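Local coordinates for putative transcriptional regulator (TetR/AcrR family) (Acinetobacter sp., PDB 3KNW), which probably binds DNA as a transcriptional regulator of the TetR/AcrR family, at residues I149-E153 against G154-T158; K48-F51 against Y52-E56; Q167-Y170 against Q171-G175. All coordinates share one frame; numbering follows the deposited sequence.

How the contacts relate
The three contacts come in the chain order 2, 1, 3. Contact 2 lies on helix 48-54, inside the predicted helix-turn-helix motif of the N-terminal domain. Contacts 1 and 3 belong to the C-terminal TetR-like domain. Contact 1 lies at the C-terminal end of helix 126-153 and in the loop after it. Contact 3 sits on helix 162-183, the next helix in the chain. Their centres are 20 Å apart, with nearest atoms about 7 Å apart. Contact 2 is on the opposite side of the chain's centre, 50 Å from contact 1 and 38 Å from contact 3, centre to centre. The probable DNA-reading end is thus well separated from the subunit interface at contact 3.

Contact 1 (I149-E153 against G154-T158); sequences IGQQE and GSIQT
Gly150 O accepts the backbone N-H of Ile156 at 3.0 Å. Ile156 lies six residues after Gly150, and the bond folds the chain back where helix 126-153 runs out. The donor stands above the carbonyl plane, 58° out of it. Gly154 N adds two weak bonds, to Gly150 O at 3.2 Å and to Gln151 O at 3.4 Å. Gly154 follows the helix with positive phi (89°), and its backbone angles call for glycine.

Over this turn, Ser155 OG donates to Glu153 OE1 at 2.9 Å and meets it nearly along the C-O axis. Glu153 reaches it with its chain extended beyond CG. The OG of Ser155 sits between its own backbone N and carbonyl carbon (chi1 71°), facing the carboxylate.

On the inner side, Ile156 CD1 lies 4.0 Å from Gly150 CA. Ile156 CG2 meets Gln151 CG, also at 4.0 Å. Arg88 of helix 87-100 touches Ser155 and Ile156, while Thr158 pairs through its backbone with Leu200. The backbone bonds close the helix end, the isoleucine covers the bare glycine, and the exposed carboxylate has a hydroxyl to hold it.

Contact 2 (K48-F51 against Y52-E56); sequences KGSF and YHYFE
Helix 48-54 is the second helix of the predicted helix-turn-helix motif, the recognition helix in TetR-family regulators. Phe51, Tyr52 and Phe55 form an aromatic cluster along it. Phe51 turns the edge of its ring to the face of Tyr52. The two centroids are 5.4 Å apart and the planes stand at 78°, a T-shaped pair. The closest ring carbons are Phe51 CD2 and Tyr52 CD2, at 4.0 Å.

One face of Phe51 receives Phe55 CD2, which lies 3.8 Å from Phe51 CE1 and is shifted toward the rim of the ring. The two side chains run at about a right angle. Phe51 CG is anti to the backbone N (chi1 167°), which carries the ring out from the helix toward helices 13-30 and 37-44. There it meets Ile19, Leu37 and Leu41, while Phe61 makes edge-to-face pairs with both phenylalanines. The buried phenylalanines thus join this helix to the rest of the domain.

The other side is more polar. Ser50 OG is hydrogen-bonded to Lys15, and His53 lays one ring face over Gly49 O. The His53 N-H bonds to Ser50 O at 2.7 Å. This is an i to i+3 bond, and its donor lies above the carbonyl plane. The helix ends as Phe55 leaves helical angles, with Phe55 N still bonded to Phe51 O. Tyr54 presents its ring edge to Ser50 O, which lies in the ring plane, 3.3 Å from Tyr54 CD1.

Contact 3 (Q167-Y170 against Q171-G175); sequences QVIY and QMYLG
Tyr170 and Leu174 make the tight side of this helical stretch. Leu174 CD1 is 3.2 Å from Tyr170 CE2, and Leu174 CG is 3.8 Å from that same CE2. The leucine thus meets one flank of the ring, around CE2 and CD2. With chi1 at -171°, the Tyr170 ring lies opposite its own backbone nitrogen and leans out from the helix beside the leucine one turn on.

On a second face, Ile169 and Tyr173 lie side by side and point the same way. Ile169 CG2 touches Tyr173 CE1 at 4.0 Å. Ile169 O lies in the plane of the Tyr173 ring, 3.2 Å from Tyr173 CD1. That same carbonyl also accepts Tyr173 N in the i to i+4 pattern of the helix.

The looser side is bridged by water, and only Gln167 is partly exposed there. The water donates to both amides, which do not bond directly. Its oxygen is 3.0 Å from Gln167 OE1 and 3.0 Å from Gln171 OE1. Gln171 runs extended beyond CG, and Gln167 O is 3.1 Å from Gln171 CG. Gln167 NE2 is held by Asp163 O, so the first amide has a bond at either end.

Helix 162-183 is packed on several sides. Tyr170 enters between helices 126-153 and 87-100, touching Ile140 and Trp98. Tyr173 lies against helix 187-200, where Tyr173 OH is hydrogen-bonded to Thr196 OG1. Gln171 and Met172, a selenomethionine, pack on Met172 and Gln171 of the second subunit, which puts the helix at the dimer interface.

Contact 1 (I149-E153 against G154-T158)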
# COMPACT_ATOMS: atom_id res chain seq x y z
N ILE A 149 4.59 -26.36 -6.05
CA ILE A 149 5.49 -27.34 -5.44
C ILE A 149 4.95 -27.79 -4.08
O ILE A 149 4.92 -28.97 -3.81
CB ILE A 149 6.95 -26.85 -5.35
CG1 ILE A 149 7.58 -26.70 -6.75
CG2 ILE A 149 7.80 -27.86 -4.61
CD1 ILE A 149 8.82 -25.75 -6.79
N GLY A 150 4.47 -26.91 -3.24
CA GLY A 150 3.97 -27.33 -1.94
C GLY A 150 2.70 -28.16 -1.97
O GLY A 150 2.43 -28.98 -1.10
N GLN A 151 1.88 -27.91 -2.95
CA GLN A 151 0.66 -28.66 -3.08
C GLN A 151 0.96 -30.05 -3.66
O GLN A 151 0.30 -31.01 -3.30
CB GLN A 151 -0.34 -27.88 -3.96
CG GLN A 151 -1.03 -26.73 -3.20
CD GLN A 151 -1.86 -25.84 -4.10
OE1 GLN A 151 -3.03 -25.54 -3.82
NE2 GLN A 151 -1.26 -25.41 -5.17
N GLN A 152 1.95 -30.14 -4.56
CA GLN A 152 2.38 -31.43 -5.12
C GLN A 152 2.81 -32.35 -3.96
O GLN A 152 2.37 -33.49 -3.93
CB GLN A 152 3.61 -31.31 -6.04
CG GLN A 152 3.44 -30.77 -7.45
CD GLN A 152 4.81 -30.39 -8.11
OE1 GLN A 152 5.88 -30.99 -7.77
NE2 GLN A 152 4.78 -29.39 -9.03
N GLU A 153 3.65 -31.86 -3.04
CA GLU A 153 4.17 -32.67 -1.91
C GLU A 153 3.19 -32.87 -0.78
O GLU A 153 3.44 -33.67 0.09
CB GLU A 153 5.34 -32.01 -1.19
CG GLU A 153 6.45 -31.38 -1.95
CD GLU A 153 7.07 -30.23 -1.12
OE1 GLU A 153 6.34 -29.60 -0.27
OE2 GLU A 153 8.29 -29.95 -1.31
N GLY A 154 2.13 -32.11 -0.71
CA GLY A 154 1.22 -32.26 0.43
C GLY A 154 1.58 -31.39 1.62
O GLY A 154 0.97 -31.50 2.68
N SER A 155 2.55 -30.52 1.50
CA SER A 155 2.82 -29.58 2.62
C SER A 155 1.80 -28.41 2.65
O SER A 155 1.59 -27.82 3.70
CB SER A 155 4.28 -29.09 2.62
OG SER A 155 4.54 -28.20 1.56
N ILE A 156 1.15 -28.11 1.52
CA ILE A 156 0.10 -27.06 1.46
C ILE A 156 -1.22 -27.70 1.10
O ILE A 156 -1.39 -28.16 0.02
CB ILE A 156 0.45 -25.94 0.51
CG1 ILE A 156 1.68 -25.18 1.06
CG2 ILE A 156 -0.71 -25.01 0.39
CD1 ILE A 156 2.41 -24.29 0.10
N GLN A 157 -2.15 -27.78 2.03
CA GLN A 157 -3.33 -28.59 1.83
C GLN A 157 -4.43 -27.85 1.11
O GLN A 157 -5.44 -28.44 0.70
CB GLN A 157 -3.85 -29.11 3.17
CG GLN A 157 -2.86 -30.08 3.89
CD GLN A 157 -1.72 -29.34 4.63
OE1 GLN A 157 -1.80 -28.12 4.91
NE2 GLN A 157 -0.66 -30.08 4.95
N THR A 158 -4.27 -26.53 0.95
CA THR A 158 -5.33 -25.77 0.34
C THR A 158 -5.39 -26.18 -1.11
O THR A 158 -4.36 -26.50 -1.70
CB THR A 158 -5.09 -24.27 0.45
OG1 THR A 158 -6.31 -23.58 0.17
CG2 THR A 158 -3.96 -23.79 -0.49

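Contact 2 (K48-F51 against Y52-E56)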
# COMPACT_ATOMS: atom_id res chain seq x y z
N LYS A 48 29.59 15.88 -8.45
CA LYS A 48 28.66 15.66 -9.58
C LYS A 48 29.37 15.09 -10.80
O LYS A 48 28.82 14.21 -11.47
CB LYS A 48 27.95 16.94 -10.01
CG LYS A 48 28.87 18.12 -10.36
CD LYS A 48 28.18 19.11 -11.30
CE LYS A 48 26.82 19.57 -10.77
NZ LYS A 48 26.32 20.76 -11.58
N GLY A 49 30.59 15.57 -11.07
CA GLY A 49 31.32 15.15 -12.25
C GLY A 49 31.51 13.65 -12.26
O GLY A 49 31.38 13.00 -13.29
N SER A 50 31.81 13.12 -11.08
CA SER A 50 31.96 11.69 -10.84
C SER A 50 30.68 10.88 -11.12
O SER A 50 30.68 9.94 -11.91
CB SER A 50 32.36 11.52 -9.37
OG SER A 50 32.56 10.17 -9.00
N PHE A 51 29.60 11.27 -10.45
CA PHE A 51 28.29 10.65 -10.60
C PHE A 51 27.91 10.56 -12.06
O PHE A 51 27.32 9.59 -12.53
CB PHE A 51 27.26 11.47 -9.80
CG PHE A 51 25.86 11.13 -10.10
CD1 PHE A 51 25.16 10.27 -9.29
CD2 PHE A 51 25.24 11.65 -11.21
CE1 PHE A 51 23.87 9.94 -9.57
CE2 PHE A 51 23.93 11.31 -11.50
CZ PHE A 51 23.25 10.46 -10.69
N TYR A 52 28.24 11.60 -12.80
CA TYR A 52 27.89 11.60 -14.18
C TYR A 52 28.78 10.68 -15.02
O TYR A 52 28.39 10.32 -16.11
CB TYR A 52 27.85 13.01 -14.74
CG TYR A 52 26.55 13.74 -14.50
CD1 TYR A 52 26.53 15.01 -13.93
CD2 TYR A 52 25.33 13.17 -14.87
CE1 TYR A 52 25.36 15.69 -13.73
CE2 TYR A 52 24.13 13.84 -14.66
CZ TYR A 52 24.16 15.10 -14.09
OH TYR A 52 22.98 15.78 -13.90
N HIS A 53 29.95 10.26 -14.53
CA HIS A 53 30.66 9.19 -15.23
C HIS A 53 29.93 7.85 -15.19
O HIS A 53 29.97 7.08 -16.14
CB HIS A 53 32.09 9.06 -14.72
CG HIS A 53 33.00 10.12 -15.26
ND1 HIS A 53 32.81 10.69 -16.51
CD2 HIS A 53 34.10 10.72 -14.74
CE1 HIS A 53 33.75 11.59 -16.72
NE2 HIS A 53 34.54 11.63 -15.67
N TYR A 54 29.21 7.61 -14.10
CA TYR A 54 28.46 6.38 -13.86
C TYR A 54 27.06 6.38 -14.44
O TYR A 54 26.62 5.39 -15.01
CB TYR A 54 28.39 6.12 -12.35
CG TYR A 54 29.74 5.72 -11.80
CD1 TYR A 54 30.68 6.69 -11.43
CD2 TYR A 54 30.10 4.38 -11.72
CE1 TYR A 54 31.95 6.32 -10.97
CE2 TYR A 54 31.35 4.01 -11.26
CZ TYR A 54 32.27 4.97 -10.88
OH TYR A 54 33.52 4.57 -10.41
N PHE A 55 26.36 7.49 -14.29
CA PHE A 55 24.98 7.58 -14.75
C PHE A 55 24.75 8.83 -15.54
O PHE A 55 25.10 9.91 -15.09
CB PHE A 55 24.06 7.61 -13.57
CG PHE A 55 24.31 6.53 -12.62
CD1 PHE A 55 23.89 5.27 -12.90
CD2 PHE A 55 24.97 6.78 -11.45
CE1 PHE A 55 24.10 4.24 -12.02
CE2 PHE A 55 25.23 5.77 -10.57
CZ PHE A 55 24.78 4.48 -10.86
N GLU A 56 24.12 8.72 -16.69
CA GLU A 56 23.95 9.92 -17.52
C GLU A 56 22.86 10.92 -17.04
O GLU A 56 22.87 12.08 -17.43
CB GLU A 56 23.77 9.53 -19.00
CG GLU A 56 22.51 8.73 -19.34
CD GLU A 56 22.41 8.46 -20.85
OE1 GLU A 56 23.41 7.93 -21.41
OE2 GLU A 56 21.35 8.77 -21.47

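Contact 3 (Q167-Y170 against Q171-G175)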
# COMPACT_ATOMS: atom_id res chain seq x y z
N GLN A 167 -1.50 -14.21 -5.15
CA GLN A 167 -1.97 -12.83 -5.21
C GLN A 167 -2.64 -12.42 -3.90
O GLN A 167 -2.42 -11.30 -3.39
CB GLN A 167 -3.02 -12.64 -6.32
CG GLN A 167 -2.45 -12.55 -7.76
CD GLN A 167 -3.57 -12.48 -8.80
OE1 GLN A 167 -4.18 -11.39 -9.05
NE2 GLN A 167 -3.85 -13.61 -9.41
N VAL A 168 -3.49 -13.30 -3.39
CA VAL A 168 -4.10 -13.06 -2.17
C VAL A 168 -3.05 -12.80 -1.10
O VAL A 168 -3.07 -11.78 -0.39
CB VAL A 168 -4.88 -14.25 -1.73
CG1 VAL A 168 -5.26 -14.02 -0.24
CG2 VAL A 168 -6.08 -14.42 -2.63
N ILE A 169 -2.12 -13.72 -0.99
CA ILE A 169 -1.09 -13.58 0.03
C ILE A 169 -0.29 -12.28 -0.20
O ILE A 169 -0.16 -11.42 0.74
CB ILE A 169 -0.18 -14.78 0.07
CG1 ILE A 169 -0.91 -15.97 0.62
CG2 ILE A 169 1.04 -14.51 0.91
CD1 ILE A 169 -0.11 -17.24 0.46
N TYR A 170 0.16 -12.07 -1.43
CA TYR A 170 0.96 -10.89 -1.66
C TYR A 170 0.16 -9.57 -1.46
O TYR A 170 0.68 -8.60 -0.93
CB TYR A 170 1.64 -10.94 -3.01
CG TYR A 170 2.64 -9.85 -3.21
CD1 TYR A 170 3.94 -9.96 -2.75
CD2 TYR A 170 2.31 -8.70 -3.88
CE1 TYR A 170 4.89 -8.95 -2.96
CE2 TYR A 170 3.26 -7.68 -4.09
CZ TYR A 170 4.55 -7.84 -3.65
OH TYR A 170 5.46 -6.83 -3.85
N GLN A 171 -1.10 -9.56 -1.83
CA GLN A 171 -1.91 -8.38 -1.65
C GLN A 171 -2.12 -8.09 -0.18
O GLN A 171 -1.98 -6.96 0.21
CB GLN A 171 -3.25 -8.54 -2.31
CG GLN A 171 -3.18 -8.32 -3.80
CD GLN A 171 -4.43 -8.68 -4.53
OE1 GLN A 171 -4.44 -8.78 -5.73
NE2 GLN A 171 -5.49 -8.87 -3.81
N MSE A 172 -2.43 -9.10 0.62
CA MSE A 172 -2.64 -8.95 2.06
C MSE A 172 -1.42 -8.50 2.76
O MSE A 172 -1.51 -7.65 3.64
CB MSE A 172 -3.12 -10.25 2.69
CG MSE A 172 -3.22 -10.26 4.24
SE MSE A 172 -3.86 -12.02 4.75
CE MSE A 172 -2.26 -13.00 4.63
N TYR A 173 -0.23 -8.97 2.34
CA TYR A 173 0.98 -8.45 3.00
C TYR A 173 1.28 -7.02 2.67
O TYR A 173 1.63 -6.26 3.56
CB TYR A 173 2.20 -9.33 2.75
CG TYR A 173 2.20 -10.50 3.70
CD1 TYR A 173 1.28 -11.56 3.56
CD2 TYR A 173 3.07 -10.57 4.76
CE1 TYR A 173 1.29 -12.65 4.40
CE2 TYR A 173 3.07 -11.69 5.62
CZ TYR A 173 2.16 -12.70 5.44
OH TYR A 173 2.16 -13.77 6.32
N LEU A 174 1.11 -6.59 1.42
CA LEU A 174 1.29 -5.17 1.10
C LEU A 174 0.33 -4.28 1.88
O LEU A 174 0.69 -3.22 2.37
CB LEU A 174 1.03 -4.94 -0.34
CG LEU A 174 2.09 -5.43 -1.32
CD1 LEU A 174 1.52 -5.32 -2.72
CD2 LEU A 174 3.35 -4.67 -1.19
N GLY A 175 -0.90 -4.73 2.08
CA GLY A 175 -1.84 -3.89 2.78
C GLY A 175 -1.59 -3.85 4.29
O GLY A 175 -1.78 -2.78 4.91
O HOH W 1 -2.54 -9.12 -8.01